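Local coordinates for protein enoyl-CoA hydratase, EchA3 (Mycobacterium marinum M, PDB 3R6H) that probably acts as a lyase of the enoyl-CoA hydratase/isomerase family and probably takes part in lipid metabolism, at residues 83-88 with 138-143. Numbering follows the deposited sequence.
Sequences GGFELS and TIPYAA
F85 reaches from its helix onto the first turn of helix 141-150, laying one face of its ring over A142 CB and the backbone N of A143 and bringing its far end to P140. F85 CB already lies 3.9 Å from A142 CB. The side chain then leaves with CG anti to the carbonyl carbon and beside the backbone N (chi1 -61°), a turn that carries the ring out to the start of the other helix. F85 CG is 3.8 Å from A142 CB, the same methyl, which sits over the ring face in a CH-pi contact, 4.2 Å from the centroid of the F85 ring and 27° off the normal. Further out, CD1 and CD2 both stay close to that methyl. On the CD1 side, F85 CE1 comes to 3.5 Å from A143 CB. On the CD2 side, F85 CE2 meets P140 CB at 3.8 Å, the two side chains running at about a right angle to each other. CZ touches both A143 CB and P140 CG, closing the far end of the ring. No hydrogen bond links the two segments; the contact is apolar and buried. P140 is the N-cap residue of helix 141-150, and its side chain lies about 4 Å from a bound potassium ion; just before it, I139 O takes a hydrogen bond from R211 NH1 of a second subunit. Within this crotonase-like fold, F85 also packs against M109 and F112 of helix 109-114 and I224 of helix 214-225, so its ring joins helix 75-92 to three others.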
loop_
_atom_site.group_PDB
_atom_site.type_symbol
_atom_site.label_atom_id
_atom_site.label_comp_id
_atom_site.label_asym_id
_atom_site.label_seq_id
_atom_site.Cartn_x
_atom_site.Cartn_y
_atom_site.Cartn_z
ATOM N N GLY A 83 -0.462 -21.422 -18.175
ATOM C CA GLY A 83 0.371 -20.712 -19.132
ATOM C C GLY A 83 0.257 -19.205 -18.997
ATOM O O GLY A 83 1.230 -18.492 -19.224
ATOM N N GLY A 84 -0.939 -18.734 -18.670
ATOM C CA GLY A 84 -1.176 -17.285 -18.467
ATOM C C GLY A 84 -0.380 -16.778 -17.290
ATOM O O GLY A 84 0.323 -15.763 -17.380
ATOM N N PHE A 85 -0.462 -17.498 -16.174
ATOM C CA PHE A 85 0.249 -17.091 -14.968
ATOM C C PHE A 85 1.723 -17.362 -15.054
ATOM O O PHE A 85 2.502 -16.623 -14.474
ATOM C CB PHE A 85 -0.429 -17.688 -13.729
ATOM C CG PHE A 85 -1.828 -17.207 -13.589
ATOM C CD1 PHE A 85 -2.063 -15.837 -13.529
ATOM C CD2 PHE A 85 -2.907 -18.082 -13.554
ATOM C CE1 PHE A 85 -3.374 -15.350 -13.433
ATOM C CE2 PHE A 85 -4.219 -17.594 -13.465
ATOM C CZ PHE A 85 -4.441 -16.245 -13.432
ATOM N N GLU A 86 2.127 -18.390 -15.823
ATOM C CA GLU A 86 3.549 -18.554 -16.096
ATOM C C GLU A 86 4.124 -17.339 -16.883
ATOM O O GLU A 86 5.265 -16.897 -16.633
ATOM C CB GLU A 86 3.816 -19.839 -16.870
ATOM C CG GLU A 86 5.287 -20.165 -16.928
ATOM C CD GLU A 86 5.848 -20.564 -15.559
ATOM O OE1 GLU A 86 5.201 -21.393 -14.874
ATOM O OE2 GLU A 86 6.913 -20.015 -15.160
ATOM N N LEU A 87 3.363 -16.813 -17.833
ATOM C CA LEU A 87 3.772 -15.589 -18.530
ATOM C C LEU A 87 3.940 -14.405 -17.564
ATOM O O LEU A 87 4.921 -13.665 -17.677
ATOM C CB LEU A 87 2.828 -15.207 -19.681
ATOM C CG LEU A 87 3.093 -15.832 -21.052
ATOM C CD1 LEU A 87 1.828 -15.771 -21.930
ATOM C CD2 LEU A 87 4.306 -15.167 -21.726
ATOM N N SER A 88 2.994 -14.211 -16.646
ATOM C CA SER A 88 3.177 -13.180 -15.594
ATOM C C SER A 88 4.467 -13.378 -14.821
ATOM O O SER A 88 5.203 -12.436 -14.583
ATOM C CB SER A 88 2.015 -13.159 -14.588
ATOM O OG SER A 88 0.850 -12.629 -15.166
ATOM N N THR A 138 -14.169 -17.003 -9.662
ATOM C CA THR A 138 -13.305 -16.670 -8.500
ATOM C C THR A 138 -11.913 -16.321 -9.047
ATOM O O THR A 138 -11.397 -16.977 -9.952
ATOM C CB THR A 138 -13.178 -17.878 -7.522
ATOM O OG1 THR A 138 -14.463 -18.199 -6.976
ATOM C CG2 THR A 138 -12.208 -17.588 -6.373
ATOM N N ILE A 139 -11.269 -15.283 -8.528
ATOM C CA ILE A 139 -9.933 -14.940 -9.037
ATOM C C ILE A 139 -8.906 -15.960 -8.558
ATOM O O ILE A 139 -8.807 -16.215 -7.363
ATOM C CB ILE A 139 -9.484 -13.515 -8.619
ATOM C CG1 ILE A 139 -10.479 -12.479 -9.161
ATOM C CG2 ILE A 139 -8.044 -13.240 -9.162
ATOM C CD1 ILE A 139 -10.150 -11.004 -8.844
ATOM N N PRO A 140 -8.110 -16.544 -9.476
ATOM C CA PRO A 140 -7.099 -17.515 -9.072
ATOM C C PRO A 140 -6.074 -16.954 -8.108
ATOM O O PRO A 140 -5.785 -15.741 -8.140
ATOM C CB PRO A 140 -6.403 -17.876 -10.398
ATOM C CG PRO A 140 -7.444 -17.685 -11.426
ATOM C CD PRO A 140 -8.165 -16.414 -10.930
ATOM N N TYR A 141 -5.498 -17.820 -7.269
ATOM C CA TYR A 141 -4.517 -17.390 -6.289
ATOM C C TYR A 141 -3.337 -16.677 -6.941
ATOM O O TYR A 141 -2.887 -15.638 -6.422
ATOM C CB TYR A 141 -4.000 -18.576 -5.454
ATOM C CG TYR A 141 -4.985 -19.015 -4.383
ATOM C CD1 TYR A 141 -5.137 -18.285 -3.220
ATOM C CD2 TYR A 141 -5.749 -20.164 -4.540
ATOM C CE1 TYR A 141 -6.024 -18.674 -2.225
ATOM C CE2 TYR A 141 -6.661 -20.562 -3.537
ATOM C CZ TYR A 141 -6.780 -19.806 -2.387
ATOM O OH TYR A 141 -7.660 -20.182 -1.383
ATOM N N ALA A 142 -2.824 -17.191 -8.065
ATOM C CA ALA A 142 -1.681 -16.528 -8.712
ATOM C C ALA A 142 -2.004 -15.102 -9.157
ATOM O O ALA A 142 -1.164 -14.203 -9.022
ATOM C CB ALA A 142 -1.136 -17.320 -9.885
ATOM N N ALA A 143 -3.221 -14.910 -9.654
ATOM C CA ALA A 143 -3.703 -13.574 -10.061
ATOM C C ALA A 143 -3.851 -12.661 -8.864
ATOM O O ALA A 143 -3.512 -11.464 -8.930
ATOM C CB ALA A 143 -5.052 -13.696 -10.813
#